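Local atomic coordinates of putative peptidyl-arginine deiminase family protein (Campylobacter jejuni subsp. jejuni serotype O:2, PDB entry 6B10), a protein that probably hydrolyses agmatine to N-carbamoylputrescine, acting as an agmatine deiminase in polyamine biosynthesis. Residues 150-153 / 154-158. Numbering follows the deposited sequence.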
loop_
_atom_site.group_PDB
_atom_site.type_symbol
_atom_site.label_atom_id
_atom_site.label_comp_id
_atom_site.label_asym_id
_atom_site.label_seq_id
_atom_site.Cartn_x
_atom_site.Cartn_y
_atom_site.Cartn_z
ATOM N N ASP A 150 -3.472 -7.212 -2.970
ATOM C CA ASP A 150 -3.205 -6.412 -4.169
ATOM C C ASP A 150 -4.151 -6.870 -5.297
ATOM O O ASP A 150 -4.279 -8.068 -5.542
ATOM C CB ASP A 150 -1.735 -6.589 -4.564
ATOM C CG ASP A 150 -1.267 -5.578 -5.583
ATOM O OD1 ASP A 150 -0.885 -4.461 -5.190
ATOM O OD2 ASP A 150 -1.250 -5.910 -6.787
ATOM N N PHE A 151 -4.810 -5.927 -5.971
ATOM C CA PHE A 151 -5.848 -6.248 -6.966
ATOM C C PHE A 151 -5.469 -5.826 -8.382
ATOM O O PHE A 151 -4.819 -4.798 -8.574
ATOM C CB PHE A 151 -7.145 -5.546 -6.612
ATOM C CG PHE A 151 -7.694 -5.924 -5.274
ATOM C CD1 PHE A 151 -8.375 -7.115 -5.108
ATOM C CD2 PHE A 151 -7.534 -5.085 -4.183
ATOM C CE1 PHE A 151 -8.892 -7.466 -3.883
ATOM C CE2 PHE A 151 -8.044 -5.434 -2.948
ATOM C CZ PHE A 151 -8.728 -6.627 -2.799
ATOM N N ASN A 152 -5.898 -6.602 -9.372
ATOM C CA ASN A 152 -5.683 -6.231 -10.762
ATOM C C ASN A 152 -6.903 -5.555 -11.376
ATOM O O ASN A 152 -6.839 -5.086 -12.504
ATOM C CB ASN A 152 -5.215 -7.434 -11.602
ATOM C CG ASN A 152 -6.350 -8.343 -12.049
ATOM O OD1 ASN A 152 -7.407 -8.415 -11.418
ATOM N ND2 ASN A 152 -6.122 -9.057 -13.147
ATOM N N GLY A 153 -8.002 -5.501 -10.622
ATOM C CA GLY A 153 -9.258 -4.915 -11.096
ATOM C C GLY A 153 -10.061 -5.756 -12.084
ATOM O O GLY A 153 -10.986 -5.246 -12.712
ATOM N N GLU A 154 -9.717 -7.031 -12.227
ATOM C CA GLU A 154 -10.448 -7.946 -13.103
ATOM C C GLU A 154 -10.888 -9.174 -12.304
ATOM O O GLU A 154 -11.118 -10.236 -12.874
ATOM C CB GLU A 154 -9.576 -8.391 -14.282
ATOM C CG GLU A 154 -9.024 -7.263 -15.133
ATOM C CD GLU A 154 -10.094 -6.486 -15.880
ATOM O OE1 GLU A 154 -11.042 -7.108 -16.404
ATOM O OE2 GLU A 154 -9.981 -5.244 -15.951
ATOM N N GLY A 155 -11.007 -9.021 -10.987
ATOM C CA GLY A 155 -11.441 -10.105 -10.124
ATOM C C GLY A 155 -10.323 -10.953 -9.556
ATOM O O GLY A 155 -10.586 -11.943 -8.867
ATOM N N VAL A 156 -9.076 -10.583 -9.827
ATOM C CA VAL A 156 -7.949 -11.334 -9.305
ATOM C C VAL A 156 -7.306 -10.568 -8.154
ATOM O O VAL A 156 -7.156 -9.341 -8.219
ATOM C CB VAL A 156 -6.897 -11.631 -10.398
ATOM C CG1 VAL A 156 -5.830 -12.574 -9.867
ATOM C CG2 VAL A 156 -7.553 -12.244 -11.629
ATOM N N MET A 157 -6.921 -11.297 -7.109
ATOM C CA MET A 157 -6.212 -10.713 -5.976
ATOM C C MET A 157 -4.948 -11.502 -5.681
ATOM O O MET A 157 -4.933 -12.725 -5.761
ATOM C CB MET A 157 -7.090 -10.679 -4.722
ATOM C CG MET A 157 -6.427 -9.992 -3.529
ATOM S SD MET A 157 -7.430 -10.025 -2.033
ATOM C CE MET A 157 -7.136 -11.704 -1.484
ATOM N N LEU A 158 -3.903 -10.779 -5.304
ATOM C CA LEU A 158 -2.608 -11.341 -4.997
ATOM C C LEU A 158 -2.414 -11.222 -3.488
ATOM O O LEU A 158 -2.767 -10.207 -2.889
ATOM C CB LEU A 158 -1.552 -10.535 -5.760
ATOM C CG LEU A 158 -0.156 -11.048 -6.071
ATOM C CD1 LEU A 158 -0.182 -12.414 -6.734
ATOM C CD2 LEU A 158 0.559 -10.029 -6.955
HETATM O O HOH W 1 -8.328 -3.811 -14.260
HETATM O O HOH W 2 -9.170 -7.326 -8.862
#
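N152 carries its side-chain carbonyl into the bend between two antiparallel strands, where OD1 accepts two backbone N-H groups: E154 N at 2.8 Å and V156 N at 3.2 Å. The two donors reach it from opposite faces of the amide, E154 N lying 57° and V156 N 36° out of its plane, so the oxygen is gripped from two sides and neither bond follows a lone pair. A chi1 of 81° sets CG between the backbone N and the carbonyl carbon and brings the amide oxygen within reach of both N-H groups. At the other end of the same amide, ND2 gives a hydrogen bond to K217 O, which should fix which way round the group sits. The backbone N of N152 bonds to V156 O (3.2 Å), and a water donates to that same V156 O while accepting, weakly, from G153 N and G155 N. A second water donates to both N152 O and E154 OE2, tying the bent E154 side chain to the turn. Further along, L158 N donates to D150 O at 2.7 Å; the return bond, D150 N to L158 O, is weak. The D150 carboxylate looks elsewhere, to R213 in a salt bridge and to F214 N. F151 and M157 lie side by side, and M157 SD sits 4.3 Å from the centroid of the F151 ring, obliquely placed, a Met-aromatic contact. N152 to E154 is an Asx turn, with V156 N as second donor to its oxygen, bracing the loop of a beta hairpin that joins edge strand 149-151 to strand 156-160.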